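Local structure of DUF2235 domain-containing protein (Pseudomonas aeruginosa, 4O5P) at residues I603-I614 and K695-V706; V707-V716 and L761-L769. The protein probably hydrolyses phospholipids of target-cell membranes as a type VI secretion effector of the Tle1 family, which carries an alpha/beta-hydrolase catalytic domain. All blocks are in the same frame, centred on the assembly; numbering follows the deposited sequence.

Interactions 1 and 2 follow one another along the chain, with centres about 12 Å apart, both in the Tle1-like C-terminal domain. Interaction 1 is the more buried: 844 Å² is lost between its segments, against 476 Å² for the partly buried interaction 2, which lies farther from the chain's centre. Five backbone hydrogen bonds and a series of apolar side-chain contacts join 603-614 and 695-706, whereas 707-716 and 761-769 share two backbone bonds around a single bridge and otherwise rest mainly on aliphatic and selenomethionine contacts. The two meet where strands 596-604 and 715-723 are sheet neighbours, with probable backbone hydrogen bonds from Leu605 N to Ala714 O and Ile603 N to Val716 O.

Interaction 1 (I603-I614 and K695-V706); sequences IDLLLGGTVFLI and KRLSVLATAGRV
With chi1 at -61°, Phe612 carries its ring beside its own backbone N, and Leu697, whose CG is likewise anti to the carbonyl carbon, reaches over it. Leu697 CD1 lies 3.6 Å from the centroid of the Phe612 ring and 6° off the normal, a CH-pi contact over the middle of one face; Thr610 CG2 covers the opposite face nearer the rim. Leu700 differs, with CG anti to the backbone N (chi1 -170°), which sends CD2 to Ile603 CD1 at 3.7 Å and CD1 to Leu613 CD1 at 3.9 Å. Phe294 of the adjoining strand touches Ile603, Leu613 and Leu700.

The backbone evidence is a ladder with one irregularity. Leu613 N to Ser698 O (2.9 Å) and Ser698 N to Leu613 O (3.0 Å) make a regular hydrogen-bonded pair. Val611 O instead accepts twice, from Leu700 N at 2.7 Å and Ala701 N at 3.0 Å, while Val611 N returns a bond to Ala701 O. Leu700 and Ala701 thus both face Val611; the register shifts by one, and the chain turns a corner at Leu700: a classic beta bulge between the central strands of a four-stranded antiparallel sheet.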
loop_
_atom_site.group_PDB
_atom_site.type_symbol
_atom_site.label_atom_id
_atom_site.label_comp_id
_atom_site.label_asym_id
_atom_site.label_seq_id
_atom_site.Cartn_x
_atom_site.Cartn_y
_atom_site.Cartn_z
ATOM N N ILE A 603 -2.574 21.691 3.460
ATOM C CA ILE A 603 -1.632 20.702 2.935
ATOM C C ILE A 603 -0.348 20.706 3.759
ATOM O O ILE A 603 0.293 21.757 3.928
ATOM C CB ILE A 603 -1.304 20.917 1.444
ATOM C CG1 ILE A 603 -2.554 20.688 0.585
ATOM C CG2 ILE A 603 -0.201 19.956 1.005
ATOM C CD1 ILE A 603 -2.419 21.187 -0.838
ATOM N N ASP A 604 0.004 19.533 4.290
ATOM C CA ASP A 604 1.192 19.405 5.128
ATOM C C ASP A 604 2.343 18.901 4.273
ATOM O O ASP A 604 2.462 17.704 4.015
ATOM C CB ASP A 604 0.918 18.469 6.300
ATOM C CG ASP A 604 2.143 18.224 7.155
ATOM O OD1 ASP A 604 3.150 18.950 7.008
ATOM O OD2 ASP A 604 2.092 17.301 7.991
ATOM N N LEU A 605 3.187 19.827 3.833
ATOM C CA LEU A 605 4.257 19.496 2.902
ATOM C C LEU A 605 5.392 18.691 3.538
ATOM O O LEU A 605 6.334 18.300 2.846
ATOM C CB LEU A 605 4.765 20.766 2.218
ATOM C CG LEU A 605 3.574 21.314 1.417
ATOM C CD1 LEU A 605 3.168 22.726 1.821
ATOM C CD2 LEU A 605 3.801 21.186 -0.088
ATOM N N LEU A 606 5.290 18.438 4.844
ATOM C CA LEU A 606 6.258 17.599 5.553
ATOM C C LEU A 606 5.977 16.112 5.324
ATOM O O LEU A 606 6.863 15.263 5.521
ATOM C CB LEU A 606 6.259 17.920 7.053
ATOM C CG LEU A 606 6.774 19.300 7.489
ATOM C CD1 LEU A 606 6.864 19.401 9.004
ATOM C CD2 LEU A 606 8.122 19.630 6.853
ATOM N N LEU A 607 4.750 15.796 4.904
ATOM C CA LEU A 607 4.363 14.403 4.614
ATOM C C LEU A 607 5.103 13.831 3.408
ATOM O O LEU A 607 5.091 12.617 3.174
ATOM C CB LEU A 607 2.843 14.277 4.398
ATOM C CG LEU A 607 1.939 14.441 5.622
ATOM C CD1 LEU A 607 0.470 14.251 5.240
ATOM C CD2 LEU A 607 2.333 13.473 6.733
ATOM N N GLY A 608 5.727 14.702 2.627
ATOM C CA GLY A 608 6.552 14.265 1.519
ATOM C C GLY A 608 5.807 13.591 0.382
ATOM O O GLY A 608 6.207 12.509 -0.082
ATOM N N GLY A 609 4.745 14.229 -0.100
ATOM C CA GLY A 609 3.977 13.641 -1.181
ATOM C C GLY A 609 3.377 14.660 -2.133
ATOM O O GLY A 609 3.404 15.861 -1.881
ATOM N N THR A 610 2.825 14.166 -3.235
ATOM C CA THR A 610 2.176 15.010 -4.218
ATOM C C THR A 610 0.690 15.048 -3.879
ATOM O O THR A 610 0.171 14.102 -3.267
ATOM C CB THR A 610 2.379 14.423 -5.618
ATOM O OG1 THR A 610 3.764 14.552 -5.992
ATOM C CG2 THR A 610 1.483 15.108 -6.660
ATOM N N VAL A 611 0.019 16.137 -4.253
ATOM C CA VAL A 611 -1.431 16.278 -4.111
ATOM C C VAL A 611 -2.005 16.875 -5.402
ATOM O O VAL A 611 -1.455 17.845 -5.949
ATOM C CB VAL A 611 -1.816 17.223 -2.952
ATOM C CG1 VAL A 611 -3.327 17.399 -2.915
ATOM C CG2 VAL A 611 -1.269 16.723 -1.592
ATOM N N PHE A 612 -3.101 16.282 -5.879
ATOM C CA PHE A 612 -3.782 16.695 -7.103
ATOM C C PHE A 612 -5.169 17.241 -6.800
ATOM O O PHE A 612 -5.715 16.997 -5.728
ATOM C CB PHE A 612 -4.033 15.489 -8.013
ATOM C CG PHE A 612 -2.803 14.787 -8.469
ATOM C CD1 PHE A 612 -2.000 15.339 -9.463
ATOM C CD2 PHE A 612 -2.461 13.559 -7.930
ATOM C CE1 PHE A 612 -0.866 14.682 -9.888
ATOM C CE2 PHE A 612 -1.336 12.895 -8.359
ATOM C CZ PHE A 612 -0.538 13.457 -9.345
ATOM N N LEU A 613 -5.739 17.923 -7.795
ATOM C CA LEU A 613 -7.168 18.230 -7.880
ATOM C C LEU A 613 -7.745 17.511 -9.103
ATOM O O LEU A 613 -7.058 17.368 -10.115
ATOM C CB LEU A 613 -7.383 19.731 -8.068
ATOM C CG LEU A 613 -7.296 20.627 -6.838
ATOM C CD1 LEU A 613 -7.577 22.076 -7.212
ATOM C CD2 LEU A 613 -8.269 20.134 -5.806
ATOM N N ILE A 614 -8.993 17.057 -9.027
ATOM C CA ILE A 614 -9.627 16.428 -10.188
ATOM C C ILE A 614 -10.481 17.454 -10.959
ATOM O O ILE A 614 -10.778 18.545 -10.454
ATOM C CB ILE A 614 -10.502 15.235 -9.789
ATOM C CG1 ILE A 614 -11.658 15.695 -8.897
ATOM C CG2 ILE A 614 -9.662 14.148 -9.081
ATOM C CD1 ILE A 614 -12.526 14.562 -8.419
ATOM N N LYS A 695 -7.693 9.203 -15.125
ATOM C CA LYS A 695 -8.460 10.436 -15.148
ATOM C C LYS A 695 -7.512 11.626 -15.180
ATOM O O LYS A 695 -6.317 11.505 -14.858
ATOM C CB LYS A 695 -9.394 10.516 -13.943
ATOM C CG LYS A 695 -8.668 10.603 -12.616
ATOM C CD LYS A 695 -9.655 10.692 -11.449
ATOM C CE LYS A 695 -10.476 9.415 -11.298
ATOM N NZ LYS A 695 -11.558 9.609 -10.288
ATOM N N ARG A 696 -8.046 12.771 -15.583
ATOM C CA ARG A 696 -7.267 13.986 -15.673
ATOM C C ARG A 696 -6.986 14.522 -14.282
ATOM O O ARG A 696 -7.857 14.496 -13.399
ATOM C CB ARG A 696 -8.004 15.036 -16.517
ATOM C CG ARG A 696 -8.259 14.592 -17.964
ATOM C CD ARG A 696 -8.585 15.783 -18.854
ATOM N NE ARG A 696 -9.934 16.271 -18.610
ATOM C CZ ARG A 696 -10.385 17.467 -18.971
ATOM N NH1 ARG A 696 -9.591 18.334 -19.591
ATOM N NH2 ARG A 696 -11.634 17.794 -18.694
ATOM N N LEU A 697 -5.759 14.996 -14.084
ATOM C CA LEU A 697 -5.346 15.525 -12.802
ATOM C C LEU A 697 -4.605 16.829 -12.994
ATOM O O LEU A 697 -3.983 17.053 -14.040
ATOM C CB LEU A 697 -4.429 14.541 -12.082
ATOM C CG LEU A 697 -4.950 13.152 -11.734
ATOM C CD1 LEU A 697 -3.808 12.341 -11.137
ATOM C CD2 LEU A 697 -6.092 13.266 -10.741
ATOM N N SER A 698 -4.682 17.683 -11.976
ATOM C CA SER A 698 -3.952 18.941 -11.951
ATOM C C SER A 698 -3.067 18.897 -10.726
ATOM O O SER A 698 -3.549 18.575 -9.638
ATOM C CB SER A 698 -4.927 20.109 -11.837
ATOM O OG SER A 698 -4.257 21.322 -11.561
ATOM N N VAL A 699 -1.786 19.221 -10.874
ATOM C CA VAL A 699 -0.896 19.161 -9.715
ATOM C C VAL A 699 -1.176 20.349 -8.813
ATOM O O VAL A 699 -1.091 21.496 -9.247
ATOM C CB VAL A 699 0.594 19.156 -10.104
ATOM C CG1 VAL A 699 1.449 19.129 -8.851
ATOM C CG2 VAL A 699 0.916 17.961 -10.997
ATOM N N LEU A 700 -1.515 20.071 -7.559
ATOM C CA LEU A 700 -1.792 21.134 -6.600
ATOM C C LEU A 700 -0.527 21.402 -5.802
ATOM O O LEU A 700 -0.195 22.551 -5.494
ATOM C CB LEU A 700 -2.919 20.702 -5.658
ATOM C CG LEU A 700 -3.534 21.724 -4.718
ATOM C CD1 LEU A 700 -4.124 22.903 -5.503
ATOM C CD2 LEU A 700 -4.601 21.037 -3.866
ATOM N N ALA A 701 0.169 20.318 -5.466
ATOM C CA ALA A 701 1.394 20.427 -4.684
ATOM C C ALA A 701 2.321 19.249 -4.979
ATOM O O ALA A 701 1.875 18.110 -5.106
ATOM C CB ALA A 701 1.069 20.490 -3.203
ATOM N N THR A 702 3.612 19.526 -5.085
ATOM C CA THR A 702 4.588 18.481 -5.350
ATOM C C THR A 702 5.973 19.037 -5.058
ATOM O O THR A 702 6.156 20.263 -5.035
ATOM C CB THR A 702 4.526 17.994 -6.807
ATOM O OG1 THR A 702 5.324 16.815 -6.955
ATOM C CG2 THR A 702 5.031 19.055 -7.755
ATOM N N ALA A 703 6.923 18.139 -4.816
ATOM C CA ALA A 703 8.311 18.507 -4.531
ATOM C C ALA A 703 8.389 19.509 -3.375
ATOM O O ALA A 703 9.283 20.350 -3.335
ATOM C CB ALA A 703 8.970 19.067 -5.771
ATOM N N GLY A 704 7.427 19.414 -2.457
ATOM C CA GLY A 704 7.375 20.256 -1.271
ATOM C C GLY A 704 6.813 21.654 -1.446
ATOM O O GLY A 704 6.806 22.446 -0.496
ATOM N N ARG A 705 6.339 21.989 -2.642
ATOM C CA ARG A 705 5.701 23.294 -2.797
ATOM C C ARG A 705 4.255 23.181 -3.234
ATOM O O ARG A 705 3.847 22.189 -3.837
ATOM C CB ARG A 705 6.465 24.162 -3.791
ATOM C CG ARG A 705 6.547 23.627 -5.215
ATOM C CD ARG A 705 7.728 24.330 -5.866
ATOM N NE ARG A 705 7.929 24.054 -7.274
ATOM C CZ ARG A 705 9.041 23.516 -7.768
ATOM N NH1 ARG A 705 10.037 23.170 -6.960
ATOM N NH2 ARG A 705 9.156 23.317 -9.073
ATOM N N VAL A 706 3.478 24.204 -2.923
ATOM C CA VAL A 706 2.163 24.316 -3.512
ATOM C C VAL A 706 2.365 25.132 -4.770
ATOM O O VAL A 706 2.929 26.228 -4.715
ATOM C CB VAL A 706 1.176 25.027 -2.589
ATOM C CG1 VAL A 706 -0.201 25.069 -3.242
ATOM C CG2 VAL A 706 1.111 24.314 -1.259
#

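Interaction 2 (V707-V716 and L761-L769); sequences VGVGVMLASV and LPMVGGAAL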
loop_
_atom_site.group_PDB
_atom_site.type_symbol
_atom_site.label_atom_id
_atom_site.label_comp_id
_atom_site.label_asym_id
_atom_site.label_seq_id
_atom_site.Cartn_x
_atom_site.Cartn_y
_atom_site.Cartn_z
ATOM N N VAL A 707 1.926 24.589 -5.903
ATOM C CA VAL A 707 2.120 25.257 -7.178
ATOM C C VAL A 707 1.474 26.640 -7.165
ATOM O O VAL A 707 0.282 26.779 -6.871
ATOM C CB VAL A 707 1.534 24.437 -8.328
ATOM C CG1 VAL A 707 1.585 25.222 -9.628
ATOM C CG2 VAL A 707 2.274 23.110 -8.458
ATOM N N GLY A 708 2.266 27.663 -7.473
ATOM C CA GLY A 708 1.751 29.021 -7.526
ATOM C C GLY A 708 1.958 29.807 -6.248
ATOM O O GLY A 708 1.782 31.028 -6.245
ATOM N N VAL A 709 2.317 29.117 -5.165
ATOM C CA VAL A 709 2.594 29.785 -3.893
ATOM C C VAL A 709 4.046 30.281 -3.846
ATOM O O VAL A 709 5.000 29.492 -3.909
ATOM C CB VAL A 709 2.253 28.874 -2.685
ATOM C CG1 VAL A 709 2.675 29.516 -1.387
ATOM C CG2 VAL A 709 0.761 28.574 -2.657
ATOM N N GLY A 710 4.211 31.598 -3.738
ATOM C CA GLY A 710 5.522 32.210 -3.885
ATOM C C GLY A 710 6.427 32.150 -2.666
ATOM O O GLY A 710 7.373 32.946 -2.539
ATOM N N VAL A 711 6.151 31.211 -1.771
ATOM C CA VAL A 711 7.022 30.987 -0.619
ATOM C C VAL A 711 7.044 29.505 -0.247
ATOM O O VAL A 711 6.063 28.793 -0.483
ATOM C CB VAL A 711 6.561 31.825 0.598
ATOM C CG1 VAL A 711 5.313 31.212 1.233
ATOM C CG2 VAL A 711 7.662 31.911 1.619
HETATM N N MSE A 712 8.159 29.033 0.309
HETATM C CA MSE A 712 8.202 27.686 0.886
HETATM C C MSE A 712 7.658 27.722 2.312
HETATM O O MSE A 712 7.937 28.654 3.075
HETATM C CB MSE A 712 9.631 27.122 0.904
HETATM C CG MSE A 712 10.215 26.794 -0.467
HETATM SE SE MSE A 712 9.417 25.254 -1.380
HETATM C CE MSE A 712 9.874 23.873 -0.069
ATOM N N LEU A 713 6.877 26.713 2.674
ATOM C CA LEU A 713 6.323 26.642 4.021
ATOM C C LEU A 713 5.997 25.191 4.370
ATOM O O LEU A 713 5.591 24.412 3.496
ATOM C CB LEU A 713 5.062 27.513 4.128
ATOM C CG LEU A 713 4.779 28.211 5.467
ATOM C CD1 LEU A 713 5.840 29.240 5.748
ATOM C CD2 LEU A 713 3.402 28.874 5.493
ATOM N N ALA A 714 6.163 24.829 5.640
ATOM C CA ALA A 714 5.946 23.443 6.071
ATOM C C ALA A 714 4.495 23.019 5.876
ATOM O O ALA A 714 4.226 21.872 5.509
ATOM C CB ALA A 714 6.376 23.244 7.536
ATOM N N SER A 715 3.576 23.960 6.106
ATOM C CA SER A 715 2.136 23.714 5.979
ATOM C C SER A 715 1.471 24.905 5.316
ATOM O O SER A 715 1.750 26.056 5.667
ATOM C CB SER A 715 1.485 23.500 7.350
ATOM O OG SER A 715 1.289 22.123 7.613
ATOM N N VAL A 716 0.575 24.627 4.375
ATOM C CA VAL A 716 -0.083 25.679 3.617
ATOM C C VAL A 716 -1.607 25.520 3.584
ATOM O O VAL A 716 -2.133 24.511 3.095
ATOM C CB VAL A 716 0.435 25.714 2.160
ATOM C CG1 VAL A 716 -0.405 26.667 1.315
ATOM C CG2 VAL A 716 1.892 26.116 2.121
ATOM N N LEU A 761 -0.710 34.308 1.759
ATOM C CA LEU A 761 0.572 34.070 1.108
ATOM C C LEU A 761 0.574 34.604 -0.329
ATOM O O LEU A 761 -0.439 34.553 -1.024
ATOM C CB LEU A 761 0.916 32.573 1.131
ATOM C CG LEU A 761 1.194 31.984 2.515
ATOM C CD1 LEU A 761 1.354 30.475 2.437
ATOM C CD2 LEU A 761 2.432 32.615 3.132
ATOM N N PRO A 762 1.729 35.107 -0.783
ATOM C CA PRO A 762 1.877 35.590 -2.162
ATOM C C PRO A 762 1.608 34.493 -3.201
ATOM O O PRO A 762 2.123 33.379 -3.073
ATOM C CB PRO A 762 3.354 36.003 -2.223
ATOM C CG PRO A 762 4.021 35.195 -1.142
ATOM C CD PRO A 762 3.008 35.118 -0.048
HETATM N N MSE A 763 0.797 34.812 -4.203
HETATM C CA MSE A 763 0.525 33.908 -5.315
HETATM C C MSE A 763 1.193 34.465 -6.557
HETATM O O MSE A 763 1.351 35.677 -6.701
HETATM C CB MSE A 763 -0.974 33.816 -5.604
HETATM C CG MSE A 763 -1.848 33.447 -4.425
HETATM SE SE MSE A 763 -1.473 31.666 -3.760
HETATM C CE MSE A 763 -1.646 30.659 -5.423
ATOM N N VAL A 764 1.576 33.578 -7.461
ATOM C CA VAL A 764 2.106 33.984 -8.746
ATOM C C VAL A 764 1.194 33.304 -9.752
ATOM O O VAL A 764 0.509 32.343 -9.401
ATOM C CB VAL A 764 3.555 33.508 -8.903
ATOM C CG1 VAL A 764 4.177 34.074 -10.164
ATOM C CG2 VAL A 764 4.383 33.919 -7.679
ATOM N N GLY A 765 1.148 33.806 -10.981
ATOM C CA GLY A 765 0.264 33.233 -11.977
ATOM C C GLY A 765 0.794 33.362 -13.392
ATOM O O GLY A 765 1.991 33.557 -13.602
ATOM N N GLY A 766 -0.099 33.246 -14.370
ATOM C CA GLY A 766 0.298 33.394 -15.755
ATOM C C GLY A 766 0.344 32.093 -16.529
ATOM O O GLY A 766 0.040 31.016 -15.999
ATOM N N ALA A 767 0.757 32.209 -17.787
ATOM C CA ALA A 767 0.744 31.119 -18.758
ATOM C C ALA A 767 1.560 29.891 -18.369
ATOM O O ALA A 767 1.056 28.771 -18.444
ATOM C CB ALA A 767 1.202 31.638 -20.119
ATOM N N ALA A 768 2.820 30.092 -17.992
ATOM C CA ALA A 768 3.709 28.969 -17.681
ATOM C C ALA A 768 3.130 28.170 -16.519
ATOM O O ALA A 768 3.049 26.934 -16.566
ATOM C CB ALA A 768 5.121 29.467 -17.349
ATOM N N LEU A 769 2.702 28.896 -15.490
ATOM C CA LEU A 769 2.057 28.295 -14.330
ATOM C C LEU A 769 0.742 27.597 -14.684
ATOM O O LEU A 769 0.440 26.523 -14.158
ATOM C CB LEU A 769 1.794 29.355 -13.271
ATOM C CG LEU A 769 1.425 28.709 -11.945
ATOM C CD1 LEU A 769 2.676 28.060 -11.350
ATOM C CD2 LEU A 769 0.797 29.707 -11.000
#
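Leu761 meets Val711 across the contact, its CD2 3.7 Å from Val711 CG1 with the two side chains at about a right angle. The other branch of the same leucine, CD1, reaches Leu713 CD2 at 4.0 Å and is also near Val709 CG1 and Val716 CG1, so one fork gathers four aliphatic groups. At the far end of the contact, Leu769 has CG anti to its backbone N (chi1 -167°), which carries CD1 to Val707 CG1 at 3.5 Å, tighter than usual van der Waals contact, and CD2 to Gly708 CA at 3.7 Å. Selenomethionine Met763 folds back through bent chi2 and chi3, setting SE beside Val709 CG2 (4.0 Å) and CE close to Gly708 O.

Between the two backbones, two hydrogen bonds set the spacing. Val764 N donates to Gly708 O at 2.8 Å, and Gly710 N donates to Pro762 O at 2.8 Å. They flank the single bridge between Val709 and Met763. Gly708 has no side chain, so Leu769 CD2 can lie against its CA; its positive phi of 96° is a separate feature that also suits glycine.

Farther out, Leu805 of helix 803-814 touches Leu761 and Pro762, Leu795 of helix 795-798 packs on Val711 and Leu713, and Ala752 of strand 749-753 meets Val709, Val716 and Met763. The chemistry therefore implies two backbone hydrogen bonds around a single bridge, with dispersion contacts among aliphatic groups and the selenomethionine supplying most of the rest and no charged pair joining the segments.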